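Local coordinates for protein aminotransferase, class I and II (Erwinia tasmaniensis, PDB 5Z0Q) that belongs to the class I and II aminotransferases, a family of pyridoxal-5'-phosphate-dependent proteins, and binds pyridoxal-5'-phosphate in a two-subunit assembly, at residues A[37-42]-A[350-355]; A[325-330]-A[364-369]. All blocks are in the same frame, centred on the assembly; numbering follows the deposited sequence.

Contact 1 of 2, residues A[37-42]-A[350-355]; sequences PLWIAD and GFSSGR
Leu-38 meets Gly-350 through its backbone and Phe-351 through its side chain. The amide N of Leu-38 donates to Gly-350 O at 2.8 Å, somewhat bent at the hydrogen (148°). On one face of the strands the Leu-38 and Phe-351 side chains lie side by side and point the same way. Leu-38 CD1 sits 3.6 Å from Phe-351 CE1, at the ring edge and near its plane, so a branched aliphatic end fills the space beside a flat aromatic one. One residue further on, Ser-352 OG turns to Trp-39 O in a weak hydrogen bond of 2.9 Å, a task suited to a short hydroxyl side chain, while Trp-39 CB lies 3.3 Å from the same OG. The pairing is parallel: strand 36-38, from near the N-terminus, is the outermost strand, within this chain, of the mixed sheet in what is, by family, the small domain of a fold type I aminotransferase. Trp-39 places CG between its backbone N and carbonyl carbon (chi1 58°), so that CB faces segment 350-355 while the far end of the indole leads away from it. Ile-40 CB lies 3.7 Å above one face of the indole of Trp-39, toward its rim. Trp-39 NE1 donates to Lys-26 O, and Lys-29 makes a cation-pi contact with the indole. Phe-351 also meets the rings of Phe-344 and Phe-365, and Ile-40 packs on Tyr-66 of the second subunit.

Contact 2 of 2, residues A[325-330]-A[364-369]; sequences SFLGWI and RFNFGC
Trp-329 and Arg-364 form an antiparallel, non-hydrogen-bonded pair in the small-domain sheet of this aminotransferase fold; residues before Trp-329 run alongside those after Arg-364. Arg-364 rises nearly straight (chi2 178°) and then bends at chi3, which carries its guanidinium past Leu-327: Leu-327 CD2 lies over one guanidinium face, 3.3 Å from Arg-364 NE. The long arginine thus offers its stem and a flat face to an apolar methyl while its polar end reaches elsewhere, NH2 donating to Trp-39 O and NH1 weakly to Asn-176 OD1. Trp-329 crosses Arg-364 at about a right angle, with Arg-364 CB at the indole edge, 4.2 Å from Trp-329 CE3. Ile-330 CD1 packs 3.7 Å from Phe-365 CD2. Gly-328 has a positive phi, a backbone state that glycine adopts readily. Phe-367 has CG between its backbone N and carbonyl carbon (chi1 58°), which brings one ring face against Phe-326 O. The Asn-366 amide lies alongside the Phe-326 ring, planes 25° apart, and its OD1 accepts from Gly-368 N at 2.9 Å in the carbonyl plane, closing an Asx turn.

Overall arrangement
Contacts 1 and 2 are neighbours in one mixed sheet, their centres 8 Å apart, and their segments alternate along the chain. Strand 349-353 of contact 1 runs antiparallel to strand 362-364, which leads into segment 364-369; Ser-352 O and Arg-364 N, 2.9 Å apart, probably hydrogen bond there. Asn-366 ND2 reaches Asp-42 O at 3.1 Å, tying segment 364-369 to segment 37-42, while Phe-351 CE1 and Phe-365 CD2 pack at 3.4 Å. Both contacts lie near the pyridoxal-5'-phosphate pocket: the side chain of Arg-364 comes within about 5 Å of the ligand and that of Ile-40 within about 7 Å. Arg-364 NH1 weakly bonds Asn-176 of the pocket, and Ala-41 touches Lys-240, another pocket residue.

Contact 1 of 2, residues A[37-42]-A[350-355]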
loop_
_atom_site.group_PDB
_atom_site.type_symbol
_atom_site.label_atom_id
_atom_site.label_comp_id
_atom_site.label_asym_id
_atom_site.label_seq_id
_atom_site.Cartn_x
_atom_site.Cartn_y
_atom_site.Cartn_z
ATOM N N PRO A 37 -3.749 18.457 -20.026
ATOM C CA PRO A 37 -3.600 17.071 -19.558
ATOM C C PRO A 37 -4.873 16.261 -19.737
ATOM O O PRO A 37 -5.879 16.513 -19.067
ATOM C CB PRO A 37 -3.249 17.234 -18.071
ATOM C CG PRO A 37 -2.916 18.692 -17.888
ATOM C CD PRO A 37 -3.717 19.418 -18.913
ATOM N N LEU A 38 -4.840 15.283 -20.639
ATOM C CA LEU A 38 -5.990 14.424 -20.910
ATOM C C LEU A 38 -5.540 12.977 -21.041
ATOM O O LEU A 38 -5.993 12.245 -21.927
ATOM C CB LEU A 38 -6.726 14.872 -22.172
ATOM C CG LEU A 38 -7.182 16.331 -22.236
ATOM C CD1 LEU A 38 -7.481 16.728 -23.668
ATOM C CD2 LEU A 38 -8.398 16.555 -21.352
ATOM N N TRP A 39 -4.644 12.541 -20.152
ATOM C CA TRP A 39 -3.980 11.249 -20.303
ATOM C C TRP A 39 -4.343 10.285 -19.179
ATOM O O TRP A 39 -5.120 9.356 -19.412
ATOM C CB TRP A 39 -2.465 11.452 -20.417
ATOM C CG TRP A 39 -1.834 12.172 -19.255
ATOM C CD1 TRP A 39 -2.034 13.470 -18.882
ATOM C CD2 TRP A 39 -0.891 11.628 -18.322
ATOM N NE1 TRP A 39 -1.282 13.764 -17.772
ATOM C CE2 TRP A 39 -0.569 12.651 -17.409
ATOM C CE3 TRP A 39 -0.290 10.376 -18.169
ATOM C CZ2 TRP A 39 0.325 12.461 -16.359
ATOM C CZ3 TRP A 39 0.598 10.188 -17.127
ATOM C CH2 TRP A 39 0.897 11.225 -16.236
ATOM N N ILE A 40 -3.816 10.471 -17.967
ATOM C CA ILE A 40 -3.964 9.466 -16.921
ATOM C C ILE A 40 -5.432 9.328 -16.531
ATOM O O ILE A 40 -6.210 10.293 -16.565
ATOM C CB ILE A 40 -3.078 9.815 -15.709
ATOM C CG1 ILE A 40 -2.897 8.596 -14.801
ATOM C CG2 ILE A 40 -3.649 10.987 -14.930
ATOM C CD1 ILE A 40 -1.878 8.807 -13.699
ATOM N N ALA A 41 -5.821 8.104 -16.167
ATOM C CA ALA A 41 -7.231 7.738 -16.031
ATOM C C ALA A 41 -7.760 8.143 -14.653
ATOM O O ALA A 41 -7.977 7.325 -13.757
ATOM C CB ALA A 41 -7.415 6.250 -16.287
ATOM N N ASP A 42 -7.973 9.447 -14.501
ATOM C CA ASP A 42 -8.682 9.983 -13.350
ATOM C C ASP A 42 -9.410 11.245 -13.785
ATOM O O ASP A 42 -8.995 11.923 -14.729
ATOM C CB ASP A 42 -7.741 10.268 -12.168
ATOM C CG ASP A 42 -6.801 11.435 -12.425
ATOM O OD1 ASP A 42 -6.487 11.709 -13.601
ATOM O OD2 ASP A 42 -6.368 12.075 -11.442
ATOM N N GLY A 350 -2.364 16.744 -24.464
ATOM C CA GLY A 350 -1.631 15.691 -23.790
ATOM C C GLY A 350 -2.434 14.419 -23.604
ATOM O O GLY A 350 -3.123 14.253 -22.592
ATOM N N PHE A 351 -2.350 13.517 -24.575
ATOM C CA PHE A 351 -3.075 12.257 -24.545
ATOM C C PHE A 351 -2.195 11.146 -23.987
ATOM O O PHE A 351 -0.974 11.276 -23.876
ATOM C CB PHE A 351 -3.563 11.883 -25.949
ATOM C CG PHE A 351 -4.539 12.858 -26.534
ATOM C CD1 PHE A 351 -5.402 13.572 -25.718
ATOM C CD2 PHE A 351 -4.595 13.060 -27.904
ATOM C CE1 PHE A 351 -6.303 14.472 -26.259
ATOM C CE2 PHE A 351 -5.493 13.957 -28.452
ATOM C CZ PHE A 351 -6.349 14.665 -27.628
ATOM N N SER A 352 -2.839 10.036 -23.632
ATOM C CA SER A 352 -2.122 8.817 -23.285
ATOM C C SER A 352 -1.681 8.126 -24.569
ATOM O O SER A 352 -2.514 7.793 -25.418
ATOM C CB SER A 352 -2.999 7.889 -22.447
ATOM O OG SER A 352 -2.995 8.272 -21.083
ATOM N N SER A 353 -0.373 7.922 -24.714
ATOM C CA SER A 353 0.152 7.275 -25.907
ATOM C C SER A 353 -0.328 5.832 -25.984
ATOM O O SER A 353 -0.264 5.088 -25.000
ATOM C CB SER A 353 1.679 7.324 -25.904
ATOM O OG SER A 353 2.206 6.678 -27.050
ATOM N N GLY A 354 -0.817 5.441 -27.159
ATOM C CA GLY A 354 -1.266 4.075 -27.362
ATOM C C GLY A 354 -0.155 3.049 -27.404
ATOM O O GLY A 354 -0.444 1.849 -27.322
ATOM N N ARG A 355 1.101 3.488 -27.534
ATOM C CA ARG A 355 2.217 2.547 -27.557
ATOM C C ARG A 355 2.317 1.782 -26.243
ATOM O O ARG A 355 2.655 0.593 -26.231
ATOM C CB ARG A 355 3.521 3.290 -27.849
ATOM C CG ARG A 355 4.745 2.394 -27.926
ATOM C CD ARG A 355 6.009 3.202 -28.186
ATOM N NE ARG A 355 5.916 3.986 -29.415
ATOM C CZ ARG A 355 6.210 3.519 -30.625
ATOM N NH1 ARG A 355 6.616 2.266 -30.774
ATOM N NH2 ARG A 355 6.096 4.306 -31.688
#

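Contact 2 of 2, residues A[325-330]-A[364-369]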
loop_
_atom_site.group_PDB
_atom_site.type_symbol
_atom_site.label_atom_id
_atom_site.label_comp_id
_atom_site.label_asym_id
_atom_site.label_seq_id
_atom_site.Cartn_x
_atom_site.Cartn_y
_atom_site.Cartn_z
ATOM N N SER A 325 -17.570 4.884 -19.758
ATOM C CA SER A 325 -16.754 6.063 -19.510
ATOM C C SER A 325 -15.469 5.679 -18.773
ATOM O O SER A 325 -15.393 4.639 -18.112
ATOM C CB SER A 325 -17.569 7.080 -18.707
ATOM O OG SER A 325 -18.216 7.997 -19.572
ATOM N N PHE A 326 -14.442 6.531 -18.880
ATOM C CA PHE A 326 -14.500 7.841 -19.533
ATOM C C PHE A 326 -13.394 8.035 -20.566
ATOM O O PHE A 326 -12.831 9.124 -20.694
ATOM C CB PHE A 326 -14.428 8.949 -18.478
ATOM C CG PHE A 326 -13.472 8.656 -17.355
ATOM C CD1 PHE A 326 -12.129 8.978 -17.467
ATOM C CD2 PHE A 326 -13.916 8.053 -16.187
ATOM C CE1 PHE A 326 -11.246 8.707 -16.437
ATOM C CE2 PHE A 326 -13.038 7.776 -15.155
ATOM C CZ PHE A 326 -11.701 8.105 -15.279
ATOM N N LEU A 327 -13.085 6.964 -21.294
ATOM C CA LEU A 327 -12.110 6.986 -22.375
ATOM C C LEU A 327 -12.586 6.006 -23.440
ATOM O O LEU A 327 -13.209 4.990 -23.117
ATOM C CB LEU A 327 -10.703 6.614 -21.875
ATOM C CG LEU A 327 -10.289 7.080 -20.472
ATOM C CD1 LEU A 327 -10.370 5.933 -19.474
ATOM C CD2 LEU A 327 -8.909 7.721 -20.461
ATOM N N GLY A 328 -12.300 6.302 -24.708
ATOM C CA GLY A 328 -11.505 7.439 -25.139
ATOM C C GLY A 328 -10.447 6.994 -26.137
ATOM O O GLY A 328 -9.364 7.567 -26.203
ATOM N N TRP A 329 -10.781 5.971 -26.927
ATOM C CA TRP A 329 -9.826 5.261 -27.776
ATOM C C TRP A 329 -9.959 5.762 -29.211
ATOM O O TRP A 329 -10.921 5.421 -29.908
ATOM C CB TRP A 329 -10.078 3.757 -27.680
ATOM C CG TRP A 329 -8.963 2.864 -28.146
ATOM C CD1 TRP A 329 -9.066 1.828 -29.025
ATOM C CD2 TRP A 329 -7.588 2.908 -27.737
ATOM N NE1 TRP A 329 -7.842 1.227 -29.198
ATOM C CE2 TRP A 329 -6.918 1.872 -28.420
ATOM C CE3 TRP A 329 -6.858 3.726 -26.869
ATOM C CZ2 TRP A 329 -5.555 1.631 -28.258
ATOM C CZ3 TRP A 329 -5.503 3.485 -26.711
ATOM C CH2 TRP A 329 -4.868 2.447 -27.402
ATOM N N ILE A 330 -8.987 6.558 -29.656
ATOM C CA ILE A 330 -9.042 7.244 -30.945
ATOM C C ILE A 330 -7.973 6.667 -31.863
ATOM O O ILE A 330 -6.789 6.637 -31.506
ATOM C CB ILE A 330 -8.845 8.760 -30.780
ATOM C CG1 ILE A 330 -9.877 9.335 -29.809
ATOM C CG2 ILE A 330 -8.924 9.459 -32.131
ATOM C CD1 ILE A 330 -9.671 10.801 -29.506
ATOM N N ARG A 364 -5.281 7.691 -26.242
ATOM C CA ARG A 364 -6.385 7.578 -25.301
ATOM C C ARG A 364 -6.819 8.966 -24.851
ATOM O O ARG A 364 -5.997 9.760 -24.381
ATOM C CB ARG A 364 -6.001 6.717 -24.096
ATOM C CG ARG A 364 -7.205 6.174 -23.336
ATOM C CD ARG A 364 -6.801 5.279 -22.177
ATOM N NE ARG A 364 -6.142 6.025 -21.109
ATOM C CZ ARG A 364 -5.857 5.522 -19.914
ATOM N NH1 ARG A 364 -6.174 4.266 -19.628
ATOM N NH2 ARG A 364 -5.256 6.275 -19.000
ATOM N N PHE A 365 -8.109 9.255 -24.999
ATOM C CA PHE A 365 -8.676 10.562 -24.696
ATOM C C PHE A 365 -9.421 10.489 -23.368
ATOM O O PHE A 365 -10.351 9.688 -23.217
ATOM C CB PHE A 365 -9.616 11.011 -25.816
ATOM C CG PHE A 365 -9.917 12.485 -25.815
ATOM C CD1 PHE A 365 -10.679 13.054 -24.808
ATOM C CD2 PHE A 365 -9.457 13.298 -26.836
ATOM C CE1 PHE A 365 -10.959 14.406 -24.810
ATOM C CE2 PHE A 365 -9.737 14.650 -26.843
ATOM C CZ PHE A 365 -10.489 15.203 -25.829
ATOM N N ASN A 366 -9.023 11.327 -22.416
ATOM C CA ASN A 366 -9.678 11.405 -21.113
ATOM C C ASN A 366 -10.648 12.581 -21.148
ATOM O O ASN A 366 -10.243 13.737 -20.999
ATOM C CB ASN A 366 -8.649 11.556 -19.997
ATOM C CG ASN A 366 -9.255 11.404 -18.611
ATOM O OD1 ASN A 366 -10.455 11.603 -18.413
ATOM N ND2 ASN A 366 -8.422 11.049 -17.640
ATOM N N PHE A 367 -11.932 12.289 -21.348
ATOM C CA PHE A 367 -12.968 13.310 -21.292
ATOM C C PHE A 367 -13.670 13.346 -19.937
ATOM O O PHE A 367 -14.801 13.834 -19.842
ATOM C CB PHE A 367 -13.980 13.118 -22.425
ATOM C CG PHE A 367 -14.653 11.773 -22.439
ATOM C CD1 PHE A 367 -15.835 11.564 -21.745
ATOM C CD2 PHE A 367 -14.123 10.726 -23.176
ATOM C CE1 PHE A 367 -16.462 10.331 -21.768
ATOM C CE2 PHE A 367 -14.747 9.492 -23.206
ATOM C CZ PHE A 367 -15.918 9.294 -22.502
ATOM N N GLY A 368 -13.019 12.840 -18.891
ATOM C CA GLY A 368 -13.521 12.979 -17.539
ATOM C C GLY A 368 -13.116 14.310 -16.942
ATOM O O GLY A 368 -12.180 14.388 -16.140
ATOM N N CYS A 369 -13.819 15.368 -17.333
ATOM C CA CYS A 369 -13.454 16.732 -16.982
ATOM C C CYS A 369 -14.663 17.624 -17.229
ATOM O O CYS A 369 -15.616 17.205 -17.896
ATOM C CB CYS A 369 -12.246 17.207 -17.806
ATOM S SG CYS A 369 -12.495 17.110 -19.590
#